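Local coordinates for protein bvu-3222 (PDB 3FYF) that is of unknown function but belongs to the DUF4251 family and is probably a periplasmic protein of Bacteroides vulgatus, at residues F57-N70 / G79-N91. Numbering follows the deposited sequence.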
loop_
_atom_site.group_PDB
_atom_site.type_symbol
_atom_site.label_atom_id
_atom_site.label_comp_id
_atom_site.label_asym_id
_atom_site.label_seq_id
_atom_site.Cartn_x
_atom_site.Cartn_y
_atom_site.Cartn_z
ATOM N N PHE B 57 0.701 -10.468 -0.062
ATOM C CA PHE B 57 1.014 -11.868 -0.332
ATOM C C PHE B 57 0.405 -12.288 -1.657
ATOM O O PHE B 57 -0.425 -11.561 -2.215
ATOM C CB PHE B 57 0.499 -12.749 0.818
ATOM C CG PHE B 57 1.063 -12.366 2.164
ATOM C CD1 PHE B 57 2.256 -12.931 2.615
ATOM C CD2 PHE B 57 0.417 -11.426 2.967
ATOM C CE1 PHE B 57 2.787 -12.576 3.845
ATOM C CE2 PHE B 57 0.944 -11.054 4.192
ATOM C CZ PHE B 57 2.126 -11.632 4.636
ATOM N N ARG B 58 0.810 -13.453 -2.165
ATOM C CA ARG B 58 0.346 -13.923 -3.479
ATOM C C ARG B 58 -1.124 -14.357 -3.480
ATOM O O ARG B 58 -1.744 -14.469 -4.539
ATOM C CB ARG B 58 1.250 -15.038 -4.042
ATOM C CG ARG B 58 1.188 -16.376 -3.307
ATOM C CD ARG B 58 1.767 -17.498 -4.178
ATOM N NE ARG B 58 0.777 -18.042 -5.111
ATOM C CZ ARG B 58 0.352 -19.306 -5.118
ATOM N NH1 ARG B 58 -0.555 -19.695 -6.006
ATOM N NH2 ARG B 58 0.835 -20.188 -4.248
ATOM N N ASN B 59 -1.672 -14.599 -2.293
ATOM C CA ASN B 59 -3.103 -14.844 -2.150
ATOM C C ASN B 59 -3.939 -13.563 -2.003
ATOM O O ASN B 59 -5.112 -13.624 -1.640
ATOM C CB ASN B 59 -3.384 -15.853 -1.024
ATOM C CG ASN B 59 -3.133 -15.299 0.363
ATOM O OD1 ASN B 59 -2.522 -14.242 0.549
ATOM N ND2 ASN B 59 -3.600 -16.035 1.361
ATOM N N GLY B 60 -3.321 -12.413 -2.272
ATOM C CA GLY B 60 -4.015 -11.126 -2.271
ATOM C C GLY B 60 -4.167 -10.447 -0.919
ATOM O O GLY B 60 -4.649 -9.318 -0.847
ATOM N N ILE B 61 -3.754 -11.128 0.152
ATOM C CA ILE B 61 -3.832 -10.570 1.501
ATOM C C ILE B 61 -2.831 -9.442 1.639
ATOM O O ILE B 61 -1.684 -9.592 1.246
ATOM C CB ILE B 61 -3.584 -11.661 2.583
ATOM C CG1 ILE B 61 -4.798 -12.571 2.699
ATOM C CG2 ILE B 61 -3.254 -11.057 3.975
ATOM C CD1 ILE B 61 -4.537 -13.767 3.564
ATOM N N MET B 62 -3.279 -8.319 2.191
ATOM C CA MET B 62 -2.379 -7.254 2.615
ATOM C C MET B 62 -2.528 -6.960 4.105
ATOM O O MET B 62 -3.638 -6.938 4.638
ATOM C CB MET B 62 -2.631 -5.984 1.801
ATOM C CG MET B 62 -3.547 -4.981 2.482
ATOM S SD MET B 62 -2.652 -3.824 3.536
ATOM C CE MET B 62 -4.007 -3.044 4.410
ATOM N N ARG B 63 -1.400 -6.734 4.768
ATOM C CA ARG B 63 -1.380 -6.386 6.171
ATOM C C ARG B 63 -0.462 -5.197 6.384
ATOM O O ARG B 63 0.650 -5.167 5.849
ATOM C CB ARG B 63 -0.903 -7.573 7.003
ATOM C CG ARG B 63 -1.819 -7.913 8.165
ATOM C CD ARG B 63 -1.364 -7.280 9.451
ATOM N NE ARG B 63 -2.220 -7.657 10.572
ATOM C CZ ARG B 63 -2.408 -6.901 11.647
ATOM N NH1 ARG B 63 -3.199 -7.326 12.622
ATOM N NH2 ARG B 63 -1.812 -5.717 11.746
ATOM N N PHE B 64 -0.938 -4.212 7.144
ATOM C CA PHE B 64 -0.085 -3.111 7.604
ATOM C C PHE B 64 0.838 -3.620 8.694
ATOM O O PHE B 64 0.478 -4.501 9.472
ATOM C CB PHE B 64 -0.903 -1.904 8.076
ATOM C CG PHE B 64 -1.466 -1.106 6.952
ATOM C CD1 PHE B 64 -0.628 -0.368 6.127
ATOM C CD2 PHE B 64 -2.818 -1.130 6.673
ATOM C CE1 PHE B 64 -1.135 0.346 5.067
ATOM C CE2 PHE B 64 -3.329 -0.405 5.609
ATOM C CZ PHE B 64 -2.484 0.328 4.805
ATOM N N VAL B 65 2.039 -3.058 8.740
ATOM C CA VAL B 65 3.141 -3.741 9.381
ATOM C C VAL B 65 4.147 -2.770 10.007
ATOM O O VAL B 65 4.198 -1.597 9.637
ATOM C CB VAL B 65 3.758 -4.736 8.340
ATOM C CG1 VAL B 65 5.207 -4.419 7.978
ATOM C CG2 VAL B 65 3.519 -6.174 8.752
ATOM N N SER B 66 4.907 -3.248 10.990
ATOM C CA SER B 66 6.017 -2.467 11.537
ATOM C C SER B 66 7.292 -2.700 10.732
ATOM O O SER B 66 7.623 -3.834 10.401
ATOM C CB SER B 66 6.259 -2.809 13.008
ATOM O OG SER B 66 7.501 -2.276 13.446
ATOM N N SER B 67 8.012 -1.618 10.446
ATOM C CA SER B 67 9.240 -1.675 9.644
ATOM C C SER B 67 10.478 -2.172 10.399
ATOM O O SER B 67 11.529 -2.401 9.790
ATOM C CB SER B 67 9.520 -0.310 9.018
ATOM O OG SER B 67 9.525 0.719 9.986
ATOM N N ASN B 68 10.350 -2.334 11.717
ATOM C CA ASN B 68 11.407 -2.921 12.546
ATOM C C ASN B 68 11.606 -4.408 12.276
ATOM O O ASN B 68 12.725 -4.916 12.373
ATOM C CB ASN B 68 11.113 -2.710 14.038
ATOM C CG ASN B 68 11.510 -1.323 14.534
ATOM O OD1 ASN B 68 12.096 -0.520 13.802
ATOM N ND2 ASN B 68 11.191 -1.041 15.793
ATOM N N THR B 69 10.515 -5.095 11.936
ATOM C CA THR B 69 10.538 -6.546 11.726
ATOM C C THR B 69 10.228 -6.975 10.287
ATOM O O THR B 69 10.183 -8.168 9.983
ATOM C CB THR B 69 9.585 -7.282 12.702
ATOM O OG1 THR B 69 8.272 -6.711 12.619
ATOM C CG2 THR B 69 10.099 -7.187 14.142
ATOM N N ASN B 70 9.997 -5.999 9.413
ATOM C CA ASN B 70 9.819 -6.257 7.981
ATOM C C ASN B 70 10.606 -5.237 7.180
ATOM O O ASN B 70 10.228 -4.069 7.093
ATOM C CB ASN B 70 8.344 -6.229 7.562
ATOM C CG ASN B 70 7.496 -7.246 8.303
ATOM O OD1 ASN B 70 7.242 -8.341 7.802
ATOM N ND2 ASN B 70 7.050 -6.885 9.507
ATOM N N GLY B 79 23.292 -8.414 1.675
ATOM C CA GLY B 79 21.873 -8.089 1.675
ATOM C C GLY B 79 20.987 -8.939 2.559
ATOM O O GLY B 79 21.152 -10.156 2.624
ATOM N N ILE B 80 20.036 -8.281 3.223
ATOM C CA ILE B 80 19.082 -8.927 4.126
ATOM C C ILE B 80 17.635 -8.800 3.618
ATOM O O ILE B 80 17.191 -7.716 3.248
ATOM C CB ILE B 80 19.162 -8.312 5.559
ATOM C CG1 ILE B 80 20.609 -8.289 6.067
ATOM C CG2 ILE B 80 18.259 -9.074 6.541
ATOM C CD1 ILE B 80 20.853 -7.336 7.221
ATOM N N ILE B 81 16.915 -9.920 3.595
ATOM C CA ILE B 81 15.459 -9.909 3.503
ATOM C C ILE B 81 14.907 -10.439 4.823
ATOM O O ILE B 81 15.095 -11.609 5.158
ATOM C CB ILE B 81 14.928 -10.769 2.327
ATOM C CG1 ILE B 81 15.464 -10.255 0.987
ATOM C CG2 ILE B 81 13.401 -10.805 2.337
ATOM C CD1 ILE B 81 15.376 -11.271 -0.132
ATOM N N GLN B 82 14.240 -9.567 5.575
ATOM C CA GLN B 82 13.602 -9.953 6.830
ATOM C C GLN B 82 12.091 -9.745 6.773
ATOM O O GLN B 82 11.616 -8.656 6.436
ATOM C CB GLN B 82 14.193 -9.159 8.000
ATOM C CG GLN B 82 13.670 -9.574 9.378
ATOM C CD GLN B 82 14.171 -10.938 9.809
ATOM O OE1 GLN B 82 15.371 -11.145 9.963
ATOM N NE2 GLN B 82 13.249 -11.874 10.019
ATOM N N THR B 83 11.345 -10.795 7.103
ATOM C CA THR B 83 9.899 -10.697 7.266
ATOM C C THR B 83 9.411 -11.559 8.438
ATOM O O THR B 83 10.086 -12.507 8.847
ATOM C CB THR B 83 9.134 -11.005 5.940
ATOM O OG1 THR B 83 7.791 -10.513 6.031
ATOM C CG2 THR B 83 9.127 -12.492 5.602
ATOM N N ALA B 84 8.244 -11.214 8.974
ATOM C CA ALA B 84 7.678 -11.910 10.131
ATOM C C ALA B 84 6.805 -13.113 9.754
ATOM O O ALA B 84 6.211 -13.755 10.627
ATOM C CB ALA B 84 6.891 -10.925 11.002
ATOM N N PHE B 85 6.734 -13.409 8.460
ATOM C CA PHE B 85 5.999 -14.573 7.980
ATOM C C PHE B 85 6.950 -15.668 7.509
ATOM O O PHE B 85 8.139 -15.428 7.306
ATOM C CB PHE B 85 5.050 -14.178 6.847
ATOM C CG PHE B 85 4.311 -12.894 7.095
ATOM C CD1 PHE B 85 3.170 -12.876 7.879
ATOM C CD2 PHE B 85 4.759 -11.703 6.545
ATOM C CE1 PHE B 85 2.488 -11.697 8.109
ATOM C CE2 PHE B 85 4.080 -10.521 6.772
ATOM C CZ PHE B 85 2.943 -10.518 7.556
ATOM N N THR B 86 6.417 -16.874 7.337
ATOM C CA THR B 86 7.200 -18.091 7.515
ATOM C C THR B 86 7.774 -18.575 6.187
ATOM O O THR B 86 8.983 -18.526 5.968
ATOM C CB THR B 86 6.358 -19.218 8.141
ATOM O OG1 THR B 86 5.762 -18.754 9.359
ATOM C CG2 THR B 86 7.228 -20.431 8.437
ATOM N N ASN B 87 6.897 -19.043 5.305
ATOM C CA ASN B 87 7.226 -19.168 3.890
ATOM C C ASN B 87 6.499 -18.134 3.036
ATOM O O ASN B 87 5.753 -18.484 2.122
ATOM C CB ASN B 87 6.909 -20.579 3.389
ATOM C CG ASN B 87 8.137 -21.300 2.868
ATOM O OD1 ASN B 87 9.258 -21.039 3.305
ATOM N ND2 ASN B 87 7.932 -22.215 1.929
ATOM N N PHE B 88 6.724 -16.860 3.339
ATOM C CA PHE B 88 6.047 -15.775 2.640
ATOM C C PHE B 88 4.552 -16.051 2.510
ATOM O O PHE B 88 3.941 -15.744 1.486
ATOM C CB PHE B 88 6.665 -15.561 1.256
ATOM C CG PHE B 88 8.162 -15.456 1.271
ATOM C CD1 PHE B 88 8.782 -14.229 1.444
ATOM C CD2 PHE B 88 8.952 -16.583 1.113
ATOM C CE1 PHE B 88 10.160 -14.129 1.458
ATOM C CE2 PHE B 88 10.331 -16.488 1.126
ATOM C CZ PHE B 88 10.935 -15.259 1.299
ATOM N N VAL B 89 3.970 -16.631 3.554
ATOM C CA VAL B 89 2.522 -16.813 3.624
ATOM C C VAL B 89 2.052 -16.158 4.925
ATOM O O VAL B 89 2.736 -16.253 5.943
ATOM C CB VAL B 89 2.128 -18.331 3.566
ATOM C CG1 VAL B 89 0.633 -18.545 3.795
ATOM C CG2 VAL B 89 2.530 -18.952 2.230
ATOM N N TYR B 90 0.909 -15.473 4.878
ATOM C CA TYR B 90 0.368 -14.754 6.039
ATOM C C TYR B 90 -0.038 -15.665 7.208
ATOM O O TYR B 90 0.253 -15.364 8.370
ATOM C CB TYR B 90 -0.823 -13.874 5.628
ATOM C CG TYR B 90 -1.363 -13.042 6.768
ATOM C CD1 TYR B 90 -0.617 -11.995 7.296
ATOM C CD2 TYR B 90 -2.607 -13.314 7.334
ATOM C CE1 TYR B 90 -1.091 -11.239 8.357
ATOM C CE2 TYR B 90 -3.092 -12.554 8.400
ATOM C CZ TYR B 90 -2.333 -11.517 8.901
ATOM O OH TYR B 90 -2.809 -10.758 9.952
ATOM N N ASN B 91 -0.720 -16.763 6.886
ATOM C CA ASN B 91 -1.219 -17.704 7.884
ATOM C C ASN B 91 -0.329 -18.941 7.978
ATOM O O ASN B 91 -0.341 -19.655 8.983
ATOM C CB ASN B 91 -2.659 -18.120 7.556
ATOM C CG ASN B 91 -3.590 -16.928 7.345
ATOM O OD1 ASN B 91 -3.900 -16.184 8.280
ATOM N ND2 ASN B 91 -4.056 -16.759 6.111
HETATM O O HOH W 1 -0.841 -15.437 2.642
#
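F57 and V89 bring their backbones to 6.5 Å (CA to CA) and N70 and T83 to 4.5 Å, but no backbone-to-backbone hydrogen bond joins 57-70 to 79-91; side chains make the contact. Beside the first approach F57, F85 and Y90 form an aromatic cluster. F57 turns its CZ edge toward the F85 face (edge-to-face, planes at 87°, centroids 4.4 Å apart); the modelled closeness is doubtful. Y90 CB covers one face of F57 as a CH-pi contact, 3.8 Å from the ring centroid, while F88 O lies at the ring edge. With CG anti to the backbone N (chi1 -176°), the Y90 ring takes I61 CG2 over one face and R63 CG obliquely from the same side near CE1; R63 NE donates to Y90 OH (3.2 Å), which lies close to the guanidinium plane. Water 1 accepts from Y90 N and donates weakly to N59 OD1, linking the type I turn F57-G60 to the other segment.

At the second approach N70 OD1 accepts two bonds: T83 OG1, in the carbonyl plane at 2.9 Å, and A84 N, tilted well above that plane. Its ND2 donates almost straight to S66 O (3.2 Å, 170°), so both ends of the amide are held and its rotation is fixed. A leucine here would probably leave T83 OG1 and A84 N without their shared acceptor and S66 O with only the weak bond from the N70 backbone N.

The contact thus packs the end of strand 78-83 and the irregular chain after it against the hairpin of strands 54-57 and 62-64 and the loop following it. F57 and F88 rest on L158, and N70 and T83 on M160, both of strand 158-166; the second subunit packs N118 on I61 and Q144 on R63.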